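PDB 3LY0: dipeptidase AC. Metallo peptidase. MEROPS family M19 from Rhodobacter sphaeroides, which probably hydrolyses dipeptides as a zinc-dependent metallodipeptidase, and here holds a phosphinate mimic of L-Ala-D-Ala at two zinc ions. Local coordinates for residues F218-V221 / A222-S225; A238-S242 / T243-T247; L338-L342 / C343-W347. One frame throughout, in Å; residues are numbered along the deposited sequence.

The three contacts follow one another along a single M19 chain of TIM-barrel type and stand at different distances from its active site. Contact 2 belongs to the active site itself: R244 hydrogen-bonds the carboxylate of the bound phosphinate, and its side chain comes about 4 Å from a zinc ion. Contact 1, at the end of helix 215-224, has its centre 19 Å from that of contact 2, yet the two touch where F218 CE1 packs on L246 CD2 at 4.1 Å. Contact 3, within helix 336-354, stands apart from the annotated sites; its nearest atoms are about 10 Å from contact 2 and about 13 Å from contact 1.

Contact 1 (F218-V221 / A222-S225); sequences FDDV and ARLS
The guanidinium of R223 meets the carboxylate of D220 with its edge: D220 OD1 lies near the guanidinium plane, between the two terminal nitrogens, while the two flat groups stand 82° apart. This end-on grip brings both nitrogens to one oxygen. R223 NH1 is 3.0 Å from D220 OD1 and uses the anti lone pair, whereas R223 NH2, 3.1 Å from the same D220 OD1, arrives from above the carboxylate plane. At the edge of the F218 ring, in its plane, lies D219 OD1, which forms a salt bridge with R249. The arginine R223 begins with CG anti to its backbone N (chi1 -177°) and then bends at chi3 (73°), which folds the guanidinium back alongside the aspartate. D220 OD2 has its own partner in the backbone N of L190, so each carboxylate oxygen is engaged.

This i to i+3 salt bridge straddles the last turn of helix 215-224, an outer helix of the TIM-barrel-like M19 fold. Backbone i to i+4 bonds run alongside, among them A222 N to F218 O, R223 N to D219 O and S225 N to V221 O, the last 2.8 Å long. L224 N also reaches D220 O, and the side chain of L224 packs against that oxygen, with L224 CG 3.2 Å from D220 O. S225 is the first residue to leave helical geometry.

On the buried side, V221 CG1 sits 3.9 Å from S225 CB; the valine also packs on V198 of helix 192-204, S225 OG bonds to A227 N and N202 ND2, and F218 and A222 rest on M253 of helix 248-256.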
ATOM      1  N   PHE A 218      -3.588  11.719 -10.698  1.00 10.88           N
ATOM      2  CA  PHE A 218      -2.508  12.160  -9.829  1.00 11.58           C
ATOM      3  C   PHE A 218      -2.353  13.682  -9.908  1.00 11.35           C
ATOM      4  O   PHE A 218      -2.252  14.363  -8.890  1.00 11.85           O
ATOM      5  CB  PHE A 218      -1.212  11.451 -10.250  1.00 11.77           C
ATOM      6  CG  PHE A 218       0.018  11.907  -9.508  1.00 11.36           C
ATOM      7  CD1 PHE A 218       0.553  11.139  -8.487  1.00 13.05           C
ATOM      8  CD2 PHE A 218       0.648  13.099  -9.851  1.00 16.01           C
ATOM      9  CE1 PHE A 218       1.704  11.555  -7.811  1.00 14.94           C
ATOM     10  CE2 PHE A 218       1.793  13.523  -9.178  1.00 17.33           C
ATOM     11  CZ  PHE A 218       2.315  12.757  -8.159  1.00 15.88           C
ATOM     12  N   ASP A 219      -2.333  14.214 -11.127  1.00 12.11           N
ATOM     13  CA  ASP A 219      -2.210  15.659 -11.298  1.00 15.28           C
ATOM     14  C   ASP A 219      -3.359  16.415 -10.625  1.00 14.93           C
ATOM     15  O   ASP A 219      -3.155  17.484 -10.053  1.00 15.28           O
ATOM     16  CB  ASP A 219      -2.138  16.026 -12.783  1.00 14.08           C
ATOM     17  CG  ASP A 219      -0.816  15.640 -13.426  1.00 18.36           C
ATOM     18  OD1 ASP A 219       0.166  15.385 -12.695  1.00 18.60           O
ATOM     19  OD2 ASP A 219      -0.758  15.599 -14.670  1.00 21.21           O
ATOM     20  N   ASP A 220      -4.562  15.857 -10.710  1.00 13.37           N
ATOM     21  CA  ASP A 220      -5.735  16.446 -10.072  1.00 13.66           C
ATOM     22  C   ASP A 220      -5.573  16.493  -8.554  1.00 14.47           C
ATOM     23  O   ASP A 220      -5.825  17.514  -7.920  1.00 14.68           O
ATOM     24  CB  ASP A 220      -6.997  15.668 -10.451  1.00 16.15           C
ATOM     25  CG  ASP A 220      -7.438  15.922 -11.885  1.00 16.01           C
ATOM     26  OD1 ASP A 220      -7.030  16.953 -12.477  1.00 19.92           O
ATOM     27  OD2 ASP A 220      -8.188  15.086 -12.429  1.00 15.79           O
ATOM     28  N   VAL A 221      -5.121  15.390  -7.963  1.00 14.76           N
ATOM     29  CA  VAL A 221      -4.914  15.379  -6.524  1.00 14.79           C
ATOM     30  C   VAL A 221      -3.811  16.363  -6.133  1.00 11.67           C
ATOM     31  O   VAL A 221      -3.934  17.091  -5.148  1.00 12.76           O
ATOM     32  CB  VAL A 221      -4.589  13.973  -5.995  1.00 12.53           C
ATOM     33  CG1 VAL A 221      -4.374  14.021  -4.487  1.00 14.45           C
ATOM     34  CG2 VAL A 221      -5.707  13.014  -6.356  1.00 13.44           C
ATOM     35  N   ALA A 222      -2.733  16.396  -6.918  1.00 11.99           N
ATOM     36  CA  ALA A 222      -1.645  17.326  -6.630  1.00 14.77           C
ATOM     37  C   ALA A 222      -2.124  18.774  -6.633  1.00 13.03           C
ATOM     38  O   ALA A 222      -1.633  19.602  -5.870  1.00 15.09           O
ATOM     39  CB  ALA A 222      -0.523  17.142  -7.631  1.00 13.90           C
ATOM     40  N   ARG A 223      -3.080  19.070  -7.505  1.00 14.51           N
ATOM     41  CA  ARG A 223      -3.612  20.421  -7.625  1.00 15.70           C
ATOM     42  C   ARG A 223      -4.607  20.743  -6.509  1.00 17.58           C
ATOM     43  O   ARG A 223      -4.686  21.881  -6.051  1.00 17.77           O
ATOM     44  CB  ARG A 223      -4.278  20.588  -8.991  1.00 18.48           C
ATOM     45  CG  ARG A 223      -4.813  21.993  -9.257  1.00 23.31           C
ATOM     46  CD  ARG A 223      -5.423  22.106 -10.651  1.00 26.68           C
ATOM     47  NE  ARG A 223      -6.703  21.411 -10.743  1.00 32.49           N
ATOM     48  CZ  ARG A 223      -6.888  20.255 -11.375  1.00 26.73           C
ATOM     49  NH1 ARG A 223      -5.873  19.656 -11.987  1.00 26.08           N
ATOM     50  NH2 ARG A 223      -8.095  19.702 -11.397  1.00 29.39           N
ATOM     51  N   LEU A 224      -5.344  19.731  -6.061  1.00 14.17           N
ATOM     52  CA  LEU A 224      -6.494  19.949  -5.175  1.00 14.68           C
ATOM     53  C   LEU A 224      -6.259  19.686  -3.694  1.00 15.98           C
ATOM     54  O   LEU A 224      -6.882  20.319  -2.843  1.00 16.49           O
ATOM     55  CB  LEU A 224      -7.679  19.100  -5.643  1.00 14.05           C
ATOM     56  CG  LEU A 224      -8.216  19.469  -7.027  1.00 16.73           C
ATOM     57  CD1 LEU A 224      -9.164  18.405  -7.562  1.00 21.94           C
ATOM     58  CD2 LEU A 224      -8.883  20.844  -6.980  1.00 20.57           C
ATOM     59  N   SER A 225      -5.387  18.736  -3.380  1.00 13.25           N
ATOM     60  CA  SER A 225      -5.217  18.325  -1.997  1.00 13.70           C
ATOM     61  C   SER A 225      -4.419  19.345  -1.207  1.00 14.65           C
ATOM     62  O   SER A 225      -3.427  19.889  -1.709  1.00 15.57           O
ATOM     63  CB  SER A 225      -4.513  16.971  -1.932  1.00 13.59           C
ATOM     64  OG  SER A 225      -4.292  16.603  -0.578  1.00 12.84           O
TER

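Contact 2 (A238-S242 / T243-T247); sequences AVTPS and TRNLT. With LY0 ((2R)-3-[(R)-[(1R)-1-aminoethyl](hydroxy)phosphoryl]-2-methylpropanoic acid), chain C.
Hydrogen bonds hold this loop together, and two of them start from N245. Its side-chain amide crosses to the backbone of T240, N245 ND2 lying 2.9 Å from T240 O in a nearly straight bond (165°), with the acceptor close to the amide plane. The backbone N of N245 turns to S242 O at 3.0 Å and meets it from above the carbonyl plane. S242 adds a third bond: with OG anti to its backbone N (chi1 163°), the hydroxyl is carried forward and S242 OG comes 3.1 Å from R244 N. The amide of N245 has further partners, ND2 in F269 O and OD1 in N235 N, which fix its rotation from both ends.

S242 to N245 form a type I beta turn, and an inverse gamma turn centred on P241 runs into it, sharing S242, in the loop that joins strand 230-231 to helix 248-256; T247 is the N-cap of that helix. The turn places R244 in the ligand pocket of the dizinc site.

Two further hydrogen bonds run to the inhibitor carboxylate, which lies at the guanidinium edge. R244 NE is 2.7 Å from O61 of LY0, and R244 NH2 is 3.0 Å from O62 of LY0 in an almost linear bond (175°). Second-shell bonds, from R244 NH2 to H233 O and from R244 NH1 to S234 OG, steady the group.

Van der Waals contact is slight: S242 OG lies 3.6 Å from R244 CB, and the amide bond brings N245 ND2 equally near T240 CB. One water joins the two ends of the loop, accepting from A238 N and donating to L246 O.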
ATOM      1  N   ALA A 238      11.510   5.561 -13.582  1.00  9.94           N
ATOM      2  CA  ALA A 238      12.783   5.748 -14.281  1.00 12.16           C
ATOM      3  C   ALA A 238      13.639   4.492 -14.214  1.00 14.50           C
ATOM      4  O   ALA A 238      14.496   4.281 -15.078  1.00 17.10           O
ATOM      5  CB  ALA A 238      13.528   6.949 -13.711  1.00 15.31           C
ATOM      6  N   VAL A 239      13.413   3.656 -13.205  1.00 13.24           N
ATOM      7  CA  VAL A 239      14.129   2.394 -13.060  1.00 13.06           C
ATOM      8  C   VAL A 239      13.358   1.237 -13.694  1.00 13.61           C
ATOM      9  O   VAL A 239      13.930   0.434 -14.438  1.00 16.56           O
ATOM     10  CB  VAL A 239      14.405   2.097 -11.570  1.00 12.94           C
ATOM     11  CG1 VAL A 239      15.068   0.752 -11.388  1.00 13.37           C
ATOM     12  CG2 VAL A 239      15.242   3.214 -10.953  1.00 14.05           C
ATOM     13  N   THR A 240      12.064   1.153 -13.389  1.00 11.02           N
ATOM     14  CA  THR A 240      11.193   0.116 -13.934  1.00 12.77           C
ATOM     15  C   THR A 240       9.945   0.785 -14.499  1.00 10.47           C
ATOM     16  O   THR A 240       9.099   1.250 -13.738  1.00 10.10           O
ATOM     17  CB  THR A 240      10.740  -0.854 -12.821  1.00 12.52           C
ATOM     18  OG1 THR A 240      11.877  -1.541 -12.291  1.00 12.28           O
ATOM     19  CG2 THR A 240       9.723  -1.872 -13.345  1.00 12.12           C
ATOM     20  N   PRO A 241       9.832   0.860 -15.836  1.00 11.16           N
ATOM     21  CA  PRO A 241       8.731   1.594 -16.479  1.00 10.09           C
ATOM     22  C   PRO A 241       7.411   0.824 -16.507  1.00 10.61           C
ATOM     23  O   PRO A 241       6.808   0.631 -17.567  1.00 12.01           O
ATOM     24  CB  PRO A 241       9.258   1.824 -17.897  1.00 12.41           C
ATOM     25  CG  PRO A 241      10.137   0.635 -18.131  1.00 14.49           C
ATOM     26  CD  PRO A 241      10.846   0.435 -16.818  1.00 11.39           C
ATOM     27  N   SER A 242       6.962   0.410 -15.326  1.00 10.21           N
ATOM     28  CA  SER A 242       5.623  -0.141 -15.134  1.00 11.98           C
ATOM     29  C   SER A 242       4.614   0.996 -15.011  1.00  9.54           C
ATOM     30  O   SER A 242       4.918   2.033 -14.429  1.00 10.33           O
ATOM     31  CB  SER A 242       5.584  -0.968 -13.847  1.00 10.16           C
ATOM     32  OG  SER A 242       4.243  -1.196 -13.426  1.00 11.38           O
ATOM     33  N   THR A 243       3.408   0.806 -15.537  1.00 10.17           N
ATOM     34  CA  THR A 243       2.342   1.801 -15.357  1.00 10.65           C
ATOM     35  C   THR A 243       2.065   2.138 -13.883  1.00 10.10           C
ATOM     36  O   THR A 243       1.505   3.197 -13.584  1.00 10.85           O
ATOM     37  CB  THR A 243       1.026   1.319 -15.985  1.00 10.74           C
ATOM     38  OG1 THR A 243       0.763  -0.017 -15.537  1.00 12.30           O
ATOM     39  CG2 THR A 243       1.159   1.303 -17.519  1.00 13.24           C
ATOM     40  N   ARG A 244       2.444   1.228 -12.987  1.00 10.02           N
ATOM     41  CA  ARG A 244       2.205   1.402 -11.551  1.00 10.71           C
ATOM     42  C   ARG A 244       3.232   2.279 -10.836  1.00  9.81           C
ATOM     43  O   ARG A 244       3.010   2.699  -9.693  1.00 10.17           O
ATOM     44  CB  ARG A 244       2.096   0.043 -10.874  1.00  8.67           C
ATOM     45  CG  ARG A 244       0.692  -0.537 -10.939  1.00  9.78           C
ATOM     46  CD  ARG A 244      -0.215   0.129  -9.910  1.00 10.90           C
ATOM     47  NE  ARG A 244      -0.014  -0.406  -8.563  1.00 10.10           N
ATOM     48  CZ  ARG A 244       0.615   0.214  -7.566  1.00 11.09           C
ATOM     49  NH1 ARG A 244       1.149   1.419  -7.728  1.00 10.47           N
ATOM     50  NH2 ARG A 244       0.687  -0.378  -6.381  1.00  9.75           N
ATOM     51  N   ASN A 245       4.359   2.547 -11.487  1.00 10.54           N
ATOM     52  CA  ASN A 245       5.423   3.335 -10.865  1.00  9.52           C
ATOM     53  C   ASN A 245       5.315   4.843 -11.116  1.00  9.84           C
ATOM     54  O   ASN A 245       4.443   5.301 -11.867  1.00 11.34           O
ATOM     55  CB  ASN A 245       6.787   2.765 -11.263  1.00  9.44           C
ATOM     56  CG  ASN A 245       7.087   1.452 -10.563  1.00  9.02           C
ATOM     57  OD1 ASN A 245       6.477   1.130  -9.537  1.00  9.45           O
ATOM     58  ND2 ASN A 245       8.035   0.699 -11.096  1.00 10.90           N
ATOM     59  N   LEU A 246       6.186   5.604 -10.458  1.00  9.81           N
ATOM     60  CA  LEU A 246       6.094   7.056 -10.447  1.00 10.48           C
ATOM     61  C   LEU A 246       7.216   7.667 -11.282  1.00 10.38           C
ATOM     62  O   LEU A 246       8.380   7.318 -11.114  1.00 11.54           O
ATOM     63  CB  LEU A 246       6.194   7.568  -9.003  1.00 10.15           C
ATOM     64  CG  LEU A 246       5.021   7.215  -8.082  1.00 10.77           C
ATOM     65  CD1 LEU A 246       5.414   7.388  -6.626  1.00 11.52           C
ATOM     66  CD2 LEU A 246       3.800   8.048  -8.413  1.00 11.87           C
ATOM     67  N   THR A 247       6.863   8.598 -12.159  1.00 11.45           N
ATOM     68  CA  THR A 247       7.881   9.288 -12.958  1.00 12.47           C
ATOM     69  C   THR A 247       8.618  10.311 -12.103  1.00 12.01           C
ATOM     70  O   THR A 247       8.167  10.673 -11.007  1.00 12.25           O
ATOM     71  CB  THR A 247       7.262  10.031 -14.145  1.00 13.26           C
ATOM     72  OG1 THR A 247       6.503  11.150 -13.663  1.00 14.13           O
ATOM     73  CG2 THR A 247       6.346   9.111 -14.944  1.00 15.42           C
TER
HETATM   74  P   LY0 C 363      -2.426  -5.006  -4.898  1.00 12.30           P
HETATM   75  C1  LY0 C 363      -4.343  -6.925  -5.563  1.00 16.69           C
HETATM   76  N1  LY0 C 363      -4.611  -5.624  -3.470  1.00 11.58           N
HETATM   77  C2  LY0 C 363      -3.673  -6.239  -4.392  1.00 13.43           C
HETATM   78  C4  LY0 C 363      -1.011  -5.834  -5.727  1.00 13.75           C
HETATM   79  C5  LY0 C 363      -0.579  -5.220  -7.029  1.00 13.92           C
HETATM   80  C6  LY0 C 363      -0.440  -3.724  -6.954  1.00 12.37           C
HETATM   81  C7  LY0 C 363       0.573  -5.923  -7.700  1.00 16.28           C
HETATM   82  O31 LY0 C 363      -2.010  -4.308  -3.624  1.00 12.01           O
HETATM   83  O32 LY0 C 363      -3.106  -3.955  -5.838  1.00 11.45           O
HETATM   84  O61 LY0 C 363      -0.338  -3.014  -8.106  1.00 12.92           O
HETATM   85  O62 LY0 C 363      -0.450  -3.121  -5.867  1.00 11.69           O
HETATM   86  O   HOH W   1      11.131   7.650 -11.578  1.00 13.56           O

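Contact 3 (L338-L342 / C343-W347); sequences LMRKL and CHENW
E345 doubles back over the preceding turn of helix 336-354: CG stands anti to its carbonyl carbon (chi1 -64°) and the rest is extended, which lays the carboxylate beside R340. E345 OE2 comes 3.6 Å from R340 CB and lies at the guanidinium edge, but R340 NE to E345 OE2 is a long salt bridge of 3.9 Å. H344 departs from this pattern. Its CG sits between backbone N and carbonyl carbon (chi1 61°), tucking the ring back until R340 O lies 3.9 Å above the ring plane, over its centre; ND1 is held by P8 O. N346 crosses the base of K341, with N346 OD1 3.4 Å from K341 CB, while its ND2 bonds to V301 O and E298 O. The extended lysine carries NZ on to D299. C343 SG meets M339 CE in apolar contact at 4.3 Å.

A wider pi-type turn at 343-345 shapes the backbone: R340 O accepts from H344 N and from E345 N, each at 3.0 Å, from opposite faces of its plane. K341 O accepts from N346 N, and a water 2.9 Å from K341 O accepts from W347 N. R340 O thus takes two N-H donors where the register passes from i to i+4 to i to i+5.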
ATOM      1  N   LEU A 338      19.465   6.937   8.802  1.00 15.98           N
ATOM      2  CA  LEU A 338      18.707   6.752   7.571  1.00 13.70           C
ATOM      3  C   LEU A 338      17.885   5.468   7.652  1.00 14.81           C
ATOM      4  O   LEU A 338      16.711   5.460   7.284  1.00 12.72           O
ATOM      5  CB  LEU A 338      19.623   6.740   6.348  1.00 14.54           C
ATOM      6  CG  LEU A 338      18.913   6.457   5.018  1.00 14.20           C
ATOM      7  CD1 LEU A 338      17.803   7.461   4.752  1.00 14.32           C
ATOM      8  CD2 LEU A 338      19.915   6.460   3.869  1.00 14.44           C
ATOM      9  N   MET A 339      18.483   4.391   8.157  1.00 14.16           N
ATOM     10  CA  MET A 339      17.745   3.142   8.327  1.00 13.63           C
ATOM     11  C   MET A 339      16.481   3.337   9.183  1.00 11.76           C
ATOM     12  O   MET A 339      15.418   2.805   8.867  1.00 14.71           O
ATOM     13  CB  MET A 339      18.624   2.054   8.946  1.00 14.13           C
ATOM     14  CG  MET A 339      19.744   1.565   8.049  1.00 17.12           C
ATOM     15  SD  MET A 339      19.191   0.644   6.588  1.00 12.15           S
ATOM     16  CE  MET A 339      18.225  -0.672   7.337  1.00 20.82           C
ATOM     17  N   ARG A 340      16.581   4.088  10.276  1.00 12.58           N
ATOM     18  CA  ARG A 340      15.415   4.309  11.123  1.00 13.18           C
ATOM     19  C   ARG A 340      14.323   5.094  10.389  1.00 12.58           C
ATOM     20  O   ARG A 340      13.125   4.800  10.526  1.00 13.19           O
ATOM     21  CB  ARG A 340      15.810   5.006  12.427  1.00 14.44           C
ATOM     22  CG  ARG A 340      16.630   4.099  13.331  1.00 16.66           C
ATOM     23  CD  ARG A 340      16.789   4.694  14.723  1.00 20.97           C
ATOM     24  NE  ARG A 340      17.630   5.887  14.722  1.00 24.69           N
ATOM     25  CZ  ARG A 340      18.955   5.865  14.826  1.00 27.40           C
ATOM     26  NH1 ARG A 340      19.599   4.709  14.929  1.00 31.96           N
ATOM     27  NH2 ARG A 340      19.640   6.998  14.821  1.00 28.34           N
ATOM     28  N   LYS A 341      14.743   6.082   9.608  1.00 13.18           N
ATOM     29  CA  LYS A 341      13.803   6.842   8.781  1.00 10.45           C
ATOM     30  C   LYS A 341      13.061   5.932   7.797  1.00 11.35           C
ATOM     31  O   LYS A 341      11.828   5.979   7.705  1.00 11.69           O
ATOM     32  CB  LYS A 341      14.523   7.955   8.019  1.00 14.89           C
ATOM     33  CG  LYS A 341      14.989   9.110   8.894  1.00 14.44           C
ATOM     34  CD  LYS A 341      15.734  10.117   8.048  1.00 17.13           C
ATOM     35  CE  LYS A 341      16.213  11.301   8.869  1.00 22.67           C
ATOM     36  NZ  LYS A 341      16.765  12.363   7.984  1.00 28.00           N
ATOM     37  N   LEU A 342      13.820   5.121   7.063  1.00 11.40           N
ATOM     38  CA  LEU A 342      13.252   4.261   6.031  1.00  9.28           C
ATOM     39  C   LEU A 342      12.381   3.167   6.637  1.00 10.32           C
ATOM     40  O   LEU A 342      11.398   2.735   6.035  1.00 11.23           O
ATOM     41  CB  LEU A 342      14.366   3.620   5.203  1.00 11.21           C
ATOM     42  CG  LEU A 342      15.245   4.597   4.435  1.00  9.70           C
ATOM     43  CD1 LEU A 342      16.387   3.848   3.784  1.00 13.27           C
ATOM     44  CD2 LEU A 342      14.432   5.353   3.379  1.00 12.67           C
ATOM     45  N   CYS A 343      12.731   2.720   7.833  1.00 11.34           N
ATOM     46  CA  CYS A 343      12.018   1.615   8.458  1.00 10.56           C
ATOM     47  C   CYS A 343      10.708   2.016   9.131  1.00 11.54           C
ATOM     48  O   CYS A 343       9.732   1.265   9.067  1.00 11.10           O
ATOM     49  CB  CYS A 343      12.922   0.852   9.440  1.00 11.43           C
ATOM     50  SG  CYS A 343      14.175  -0.183   8.620  1.00 13.46           S
ATOM     51  N   HIS A 344      10.681   3.177   9.785  1.00 11.84           N
ATOM     52  CA  HIS A 344       9.438   3.620  10.411  1.00 10.95           C
ATOM     53  C   HIS A 344       9.288   5.122  10.648  1.00 10.95           C
ATOM     54  O   HIS A 344       8.166   5.625  10.652  1.00 11.67           O
ATOM     55  CB  HIS A 344       9.205   2.888  11.740  1.00 12.37           C
ATOM     56  CG  HIS A 344      10.285   3.115  12.756  1.00 11.86           C
ATOM     57  ND1 HIS A 344      11.269   2.184  13.010  1.00 13.45           N
ATOM     58  CD2 HIS A 344      10.531   4.159  13.586  1.00 14.31           C
ATOM     59  CE1 HIS A 344      12.077   2.643  13.949  1.00 14.35           C
ATOM     60  NE2 HIS A 344      11.656   3.841  14.313  1.00 13.82           N
ATOM     61  N   GLU A 345      10.382   5.837  10.898  1.00 11.13           N
ATOM     62  CA  GLU A 345      10.228   7.232  11.325  1.00 12.52           C
ATOM     63  C   GLU A 345       9.542   8.093  10.269  1.00 12.53           C
ATOM     64  O   GLU A 345       8.743   8.969  10.594  1.00 12.61           O
ATOM     65  CB  GLU A 345      11.568   7.857  11.736  1.00 14.46           C
ATOM     66  CG  GLU A 345      12.210   7.212  12.960  1.00 15.19           C
ATOM     67  CD  GLU A 345      13.540   7.847  13.324  1.00 15.18           C
ATOM     68  OE1 GLU A 345      14.036   8.686  12.546  1.00 17.11           O
ATOM     69  OE2 GLU A 345      14.101   7.491  14.382  1.00 20.98           O
ATOM     70  N   ASN A 346       9.849   7.847   9.002  1.00 10.93           N
ATOM     71  CA  ASN A 346       9.248   8.641   7.938  1.00 10.97           C
ATOM     72  C   ASN A 346       7.725   8.474   7.875  1.00 10.89           C
ATOM     73  O   ASN A 346       7.003   9.456   7.716  1.00 11.24           O
ATOM     74  CB  ASN A 346       9.890   8.336   6.579  1.00 11.06           C
ATOM     75  CG  ASN A 346      11.307   8.874   6.474  1.00 12.91           C
ATOM     76  OD1 ASN A 346      11.736   9.675   7.302  1.00 13.12           O
ATOM     77  ND2 ASN A 346      12.036   8.445   5.457  1.00 12.08           N
ATOM     78  N   TRP A 347       7.235   7.241   7.979  1.00 11.12           N
ATOM     79  CA  TRP A 347       5.786   7.053   8.028  1.00 12.27           C
ATOM     80  C   TRP A 347       5.180   7.792   9.207  1.00 10.79           C
ATOM     81  O   TRP A 347       4.136   8.423   9.063  1.00 10.74           O
ATOM     82  CB  TRP A 347       5.377   5.581   8.099  1.00 10.58           C
ATOM     83  CG  TRP A 347       5.250   4.964   6.738  1.00  9.71           C
ATOM     84  CD1 TRP A 347       5.954   3.896   6.246  1.00  9.66           C
ATOM     85  CD2 TRP A 347       4.384   5.396   5.677  1.00 10.65           C
ATOM     86  NE1 TRP A 347       5.572   3.633   4.955  1.00  9.51           N
ATOM     87  CE2 TRP A 347       4.608   4.536   4.580  1.00  8.30           C
ATOM     88  CE3 TRP A 347       3.438   6.425   5.551  1.00 10.50           C
ATOM     89  CZ2 TRP A 347       3.921   4.671   3.370  1.00  9.78           C
ATOM     90  CZ3 TRP A 347       2.749   6.551   4.349  1.00 11.11           C
ATOM     91  CH2 TRP A 347       3.000   5.677   3.274  1.00  9.86           C
TER
HETATM   92  O   HOH W   2       9.106   4.984   7.384  1.00 11.10           O